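Local coordinates for hypothetical 39.9 kDa protein (Saccharomyces cerevisiae, PDB 2GA8) that acts as an ATP-dependent kinase with a P-loop fold and could be involved in assembling the endoplasmic reticulum membrane, at residues Q274-W277 / K278-Y281; E300-E303 / E304-K308; R327-D330 / L331-G334. All blocks are in the same frame, centred on the assembly; numbering follows the deposited sequence.

Contact 1 of 3, residues Q274-W277 / K278-Y281. With SO4 (sulfate ion), chain I.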
# COMPACT_ATOMS: atom_id res chain seq x y z
N GLN A 274 -10.36 10.68 7.60
CA GLN A 274 -11.22 11.36 6.64
C GLN A 274 -11.47 10.55 5.38
O GLN A 274 -10.67 9.68 5.02
CB GLN A 274 -10.62 12.71 6.26
CG GLN A 274 -10.49 13.67 7.42
CD GLN A 274 -11.83 14.03 8.02
OE1 GLN A 274 -12.75 14.45 7.31
NE2 GLN A 274 -11.95 13.87 9.34
N GLU A 275 -12.58 10.87 4.73
CA GLU A 275 -13.03 10.24 3.49
C GLU A 275 -12.71 8.75 3.33
O GLU A 275 -13.03 7.95 4.21
CB GLU A 275 -12.51 11.03 2.29
CG GLU A 275 -11.04 11.40 2.35
CD GLU A 275 -10.33 11.11 1.05
OE1 GLU A 275 -10.55 10.01 0.51
OE2 GLU A 275 -9.55 11.97 0.58
N ASN A 276 -12.11 8.36 2.21
CA ASN A 276 -11.81 6.95 1.97
C ASN A 276 -10.72 6.38 2.87
O ASN A 276 -10.67 5.17 3.09
CB ASN A 276 -11.41 6.74 0.51
CG ASN A 276 -12.54 7.03 -0.46
OD1 ASN A 276 -12.31 7.55 -1.56
ND2 ASN A 276 -13.76 6.69 -0.08
N TRP A 277 -9.83 7.24 3.37
CA TRP A 277 -8.74 6.78 4.22
C TRP A 277 -9.25 6.15 5.50
O TRP A 277 -8.72 5.15 5.98
CB TRP A 277 -7.82 7.96 4.59
CG TRP A 277 -7.27 8.70 3.42
CD1 TRP A 277 -7.59 9.96 3.03
CD2 TRP A 277 -6.31 8.21 2.47
NE1 TRP A 277 -6.89 10.31 1.90
CE2 TRP A 277 -6.09 9.25 1.54
CE3 TRP A 277 -5.61 7.01 2.33
CZ2 TRP A 277 -5.20 9.12 0.46
CZ3 TRP A 277 -4.72 6.88 1.26
CH2 TRP A 277 -4.53 7.92 0.34
N LYS A 278 -10.31 6.74 6.05
CA LYS A 278 -10.89 6.25 7.29
C LYS A 278 -11.37 4.82 7.15
O LYS A 278 -11.36 4.07 8.12
CB LYS A 278 -12.05 7.16 7.72
CG LYS A 278 -12.68 6.78 9.04
CD LYS A 278 -13.75 7.78 9.46
CE LYS A 278 -14.36 7.40 10.80
NZ LYS A 278 -15.35 8.42 11.27
N LYS A 279 -11.79 4.44 5.94
CA LYS A 279 -12.29 3.10 5.70
C LYS A 279 -11.19 2.05 5.58
O LYS A 279 -11.47 0.85 5.61
CB LYS A 279 -13.16 3.10 4.44
CG LYS A 279 -14.30 4.12 4.49
CD LYS A 279 -15.05 4.19 3.17
CE LYS A 279 -16.07 5.33 3.18
NZ LYS A 279 -16.77 5.48 1.87
N ILE A 280 -9.94 2.49 5.47
CA ILE A 280 -8.81 1.57 5.34
C ILE A 280 -8.61 0.65 6.53
O ILE A 280 -8.54 -0.57 6.37
CB ILE A 280 -7.49 2.33 5.09
CG1 ILE A 280 -7.53 2.96 3.70
CG2 ILE A 280 -6.30 1.38 5.22
CD1 ILE A 280 -6.33 3.83 3.40
N TYR A 281 -8.50 1.23 7.72
CA TYR A 281 -8.30 0.44 8.93
C TYR A 281 -9.37 -0.63 9.07
O TYR A 281 -9.07 -1.81 9.16
CB TYR A 281 -8.32 1.33 10.18
CG TYR A 281 -8.32 0.56 11.49
CD1 TYR A 281 -7.16 -0.07 11.95
CD2 TYR A 281 -9.48 0.42 12.24
CE1 TYR A 281 -7.16 -0.81 13.14
CE2 TYR A 281 -9.49 -0.32 13.43
CZ TYR A 281 -8.33 -0.93 13.87
OH TYR A 281 -8.34 -1.67 15.03
S SO4 I . -17.65 2.32 0.22
O1 SO4 I . -16.63 3.34 -0.11
O2 SO4 I . -17.84 1.43 -0.94
O3 SO4 I . -17.20 1.53 1.39
O4 SO4 I . -18.92 2.99 0.55
O HOH W 1 -7.82 4.01 8.35
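Ile280 sets CD1 against the edge of the Trp277 indole, 3.4 Å from CE3 and near the ring plane, and the two side chains run alongside each other in the first turns of helix 275-285, the crossover between parallel strands 262-267 and 290-296. An extended chi2 of 175° carries CD1 past the Trp277 carbonyl. Helix 192-206 closes over this flank, with Phe195 on Ile280 and Ser192 on Trp277. Glu275 OE1 takes Asn276 N on its anti lone pair at 2.8 Å and also bonds to Ser192. Cutting Ile280 back to an alanine would probably leave the indole edge without its aliphatic neighbour and open a gap beside Phe195.

The outer flank is looser. Lys278 runs extended along the exposed side, while Lys279 NZ bonds to O1 of a sulfate ion at 2.9 Å. Ile280 N bonds directly to Trp277 O at 3.0 Å, whereas Tyr281 N reaches that oxygen through a water, in place of the direct i to i+4 bond.

The chemistry is mainly apolar where Trp277 and Ile280 meet, with polar bonds at the helix start; Lys279 and Lys200 together hold the sulfate, probably from the crystallisation liquor, consistent with a locally positive surface.

Contact 2 of 3, residues E300-E303 / E304-K308; sequences EATE and ERVAK
Arg305 folds back along its own helix toward Ala301: CG starts out opposite the backbone N (chi1 -174°), the chain stays extended through chi2, and a bend at chi3 (-65°) swings the guanidinium over the preceding turn. NH1 ends 2.9 Å from Ala301 O, but the angle is too poor for a hydrogen bond, and the approach is probably at most a favourable placing of positive charge near the carbonyl. That oxygen is gripped by two other donors, Arg305 N at 3.0 Å and a water at 2.7 Å. The water's second bond goes to Glu304 OE1, 2.8 Å away; the carboxylate is brought there by a side chain extended beyond CG. One water therefore ties a carboxylate to the backbone one turn earlier, next to a cationic group.

The guanidinium has Thr302 CA at its edge, in plane, while Thr302 OG1 bonds to Asp298 O just before the helix. On the inner side, Val306 N meets Thr302 O at 2.9 Å in a nearly straight bond (169°), and Val306 CG2 rests 3.4 Å from Thr302 O. Glu303 sends OE1 into a salt bridge with Arg323, to which Glu304 OE2 adds a long, weak ion pair.

All this lies on helix 299-312. The Val306 side chain comes within about 4 Å of Gly34 of the P-loop, and Arg305 within about 4 Å of a bound sulfate, so the helix borders the probable ATP site. It follows strand 290-296 of the parallel sheet and has helix 319-328 on one flank, with Phe326 on Glu303 and Val306, and Ile319 on Ala307; the loop residues Ile297 and His354 touch Thr302 and Arg305.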
# COMPACT_ATOMS: atom_id res chain seq x y z
N GLU A 300 13.58 17.04 15.77
CA GLU A 300 14.81 17.61 15.23
C GLU A 300 15.47 16.80 14.12
O GLU A 300 15.80 17.35 13.06
CB GLU A 300 15.82 17.84 16.36
CG GLU A 300 15.63 19.16 17.09
CD GLU A 300 15.98 20.36 16.22
OE1 GLU A 300 15.84 21.51 16.70
OE2 GLU A 300 16.40 20.15 15.06
N ALA A 301 15.66 15.51 14.35
CA ALA A 301 16.29 14.64 13.36
C ALA A 301 15.44 14.54 12.09
O ALA A 301 15.97 14.48 10.98
CB ALA A 301 16.53 13.26 13.94
N THR A 302 14.13 14.49 12.26
CA THR A 302 13.25 14.38 11.12
C THR A 302 13.21 15.70 10.36
O THR A 302 13.18 15.73 9.13
CB THR A 302 11.83 13.99 11.55
OG1 THR A 302 11.88 12.76 12.28
CG2 THR A 302 10.94 13.80 10.33
N GLU A 303 13.21 16.81 11.10
CA GLU A 303 13.19 18.13 10.48
C GLU A 303 14.41 18.27 9.58
O GLU A 303 14.32 18.74 8.45
CB GLU A 303 13.24 19.21 11.55
CG GLU A 303 13.23 20.62 11.00
CD GLU A 303 13.43 21.65 12.09
OE1 GLU A 303 14.55 21.74 12.62
OE2 GLU A 303 12.46 22.36 12.42
N GLU A 304 15.57 17.85 10.09
CA GLU A 304 16.80 17.93 9.33
C GLU A 304 16.75 17.02 8.12
O GLU A 304 17.18 17.40 7.03
CB GLU A 304 18.00 17.54 10.20
CG GLU A 304 19.33 17.62 9.45
CD GLU A 304 20.47 17.01 10.22
OE1 GLU A 304 20.45 15.78 10.45
OE2 GLU A 304 21.41 17.75 10.59
N ARG A 305 16.23 15.81 8.31
CA ARG A 305 16.13 14.84 7.24
C ARG A 305 15.28 15.35 6.08
O ARG A 305 15.68 15.27 4.92
CB ARG A 305 15.56 13.52 7.78
CG ARG A 305 15.53 12.38 6.78
CD ARG A 305 15.16 11.05 7.43
NE ARG A 305 16.16 10.60 8.40
CZ ARG A 305 16.19 10.96 9.68
NH1 ARG A 305 15.26 11.78 10.17
NH2 ARG A 305 17.15 10.51 10.48
N VAL A 306 14.11 15.90 6.40
CA VAL A 306 13.22 16.42 5.38
C VAL A 306 13.79 17.69 4.75
O VAL A 306 13.68 17.90 3.54
CB VAL A 306 11.81 16.72 5.96
CG1 VAL A 306 10.93 17.40 4.93
CG2 VAL A 306 11.16 15.41 6.41
N ALA A 307 14.39 18.54 5.56
CA ALA A 307 14.98 19.77 5.04
C ALA A 307 16.02 19.40 3.99
O ALA A 307 16.09 20.00 2.92
CB ALA A 307 15.62 20.58 6.16
N LYS A 308 16.83 18.39 4.30
CA LYS A 308 17.86 17.93 3.37
C LYS A 308 17.27 17.39 2.08
O LYS A 308 17.83 17.60 1.00
CB LYS A 308 18.74 16.86 4.02
CG LYS A 308 19.68 17.36 5.08
CD LYS A 308 20.60 16.22 5.49
CE LYS A 308 21.65 16.66 6.49
NZ LYS A 308 22.51 15.50 6.84
O HOH W 2 18.54 13.70 10.68

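Contact 3 of 3, residues R327-D330 / L331-G334; sequences RSND and LLNG. With SO4 (sulfate ion), chain H.
The carboxylate of Asp330 and the amide of Asn333 lie side by side with their planes 51° apart, and they meet at their edges. Asn333 ND2 donates to Asp330 OD1 at 3.1 Å, on the anti lone pair, with OD1 almost exactly in the amide plane. The third flat group, the Arg327 guanidinium, has at its edge an oxygen of a sulfate, probably from the crystallisation liquor: NH1 bonds to O2 at 2.9 Å, while NH2 forms a salt bridge with Glu324.

At the turn itself Asn329 does most of the holding. Its OD1 takes Leu331 N at 2.8 Å, which closes an Asx turn just where the chain leaves helix 319-328. Its backbone O accepts twice, from Leu332 N at 2.9 Å and from Asn333 N at 3.1 Å, the latter nearly along the C=O axis. Leu332 CD1 adds an apolar touch, 3.8 Å from Asn329 CB.

Gly334 follows at the N-cap of helix 335-339, at backbone angles where a CB would jam against the preceding carbonyl; it lies about 4 Å from Ser32, a probable ATP-site residue.

Asn333 holds CG between its backbone N and carbonyl carbon (chi1 57°), a placement that turns the amide back over the turn. ND2 can then also make a weak bond of 3.3 Å to Arg327 O, while OD1 accepts from Arg335 N in the next helix. Side-chain amides and backbone bonds together hold the turn, and the Asn333 amide, with partners for both its oxygen and its nitrogen, is fixed in rotation and links the end of one helix to the start of the next.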
# COMPACT_ATOMS: atom_id res chain seq x y z
N ARG A 327 8.66 23.23 9.38
CA ARG A 327 7.97 23.78 10.54
C ARG A 327 6.60 24.38 10.24
O ARG A 327 5.67 24.24 11.04
CB ARG A 327 8.83 24.85 11.21
CG ARG A 327 10.18 24.34 11.72
CD ARG A 327 10.83 25.40 12.60
NE ARG A 327 10.99 26.68 11.92
CZ ARG A 327 12.12 27.09 11.35
NH1 ARG A 327 13.20 26.33 11.39
NH2 ARG A 327 12.17 28.27 10.75
N SER A 328 6.46 25.03 9.09
CA SER A 328 5.20 25.67 8.73
C SER A 328 4.18 24.80 7.99
O SER A 328 3.01 25.16 7.91
CB SER A 328 5.47 26.92 7.89
OG SER A 328 6.08 26.60 6.66
N ASN A 329 4.62 23.66 7.46
CA ASN A 329 3.72 22.77 6.72
C ASN A 329 3.34 21.56 7.56
O ASN A 329 4.15 20.65 7.75
CB ASN A 329 4.38 22.31 5.43
CG ASN A 329 3.40 21.66 4.48
OD1 ASN A 329 2.42 21.04 4.90
ND2 ASN A 329 3.66 21.79 3.18
N ASP A 330 2.10 21.52 8.05
CA ASP A 330 1.67 20.40 8.87
C ASP A 330 1.59 19.06 8.15
O ASP A 330 1.44 18.01 8.79
CB ASP A 330 0.34 20.72 9.56
CG ASP A 330 0.47 21.85 10.57
OD1 ASP A 330 1.61 22.12 11.01
OD2 ASP A 330 -0.56 22.45 10.94
N LEU A 331 1.70 19.08 6.82
CA LEU A 331 1.68 17.83 6.05
C LEU A 331 3.08 17.23 6.11
O LEU A 331 3.27 16.03 5.90
CB LEU A 331 1.31 18.10 4.59
CG LEU A 331 -0.10 18.59 4.27
CD1 LEU A 331 -0.17 18.96 2.79
CD2 LEU A 331 -1.12 17.52 4.61
N LEU A 332 4.06 18.08 6.40
CA LEU A 332 5.46 17.66 6.49
C LEU A 332 5.92 17.32 7.90
O LEU A 332 6.63 16.33 8.10
CB LEU A 332 6.38 18.76 5.93
CG LEU A 332 6.35 19.05 4.43
CD1 LEU A 332 7.31 20.20 4.13
CD2 LEU A 332 6.75 17.80 3.65
N ASN A 333 5.51 18.12 8.89
CA ASN A 333 5.93 17.89 10.27
C ASN A 333 5.13 16.82 11.00
O ASN A 333 5.43 16.48 12.14
CB ASN A 333 5.91 19.20 11.07
CG ASN A 333 4.54 19.88 11.06
OD1 ASN A 333 3.52 19.23 11.24
ND2 ASN A 333 4.54 21.19 10.88
N GLY A 334 4.10 16.30 10.33
CA GLY A 334 3.30 15.25 10.93
C GLY A 334 2.13 15.67 11.81
O GLY A 334 1.40 14.82 12.30
S SO4 H . 16.68 27.89 11.62
O1 SO4 H . 16.51 29.11 10.80
O2 SO4 H . 15.99 26.76 10.97
O3 SO4 H . 18.11 27.58 11.76
O4 SO4 H . 16.09 28.12 12.96

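Along the chain the three contacts come in series: contact 1 on helix 275-285, contact 2 on helix 299-312, and contact 3 where helix 319-328 ends and the turn toward helix 335-339 begins. Helix 275-285 joins strands 262-267 and 290-296 of the parallel sheet, which lie on either side of strand 25-30, the strand leading into the P-loop. Contact 1 stands apart, its centre about 28 Å from that of contact 2 and 21 Å from that of contact 3. Contacts 2 and 3 have centres about 11 Å apart and touch, Glu303 OE2 lying 3.1 Å from Arg327 CG. Together these two form a helical flank beside the probable nucleotide site, while contact 1 belongs to the covering of the sheet.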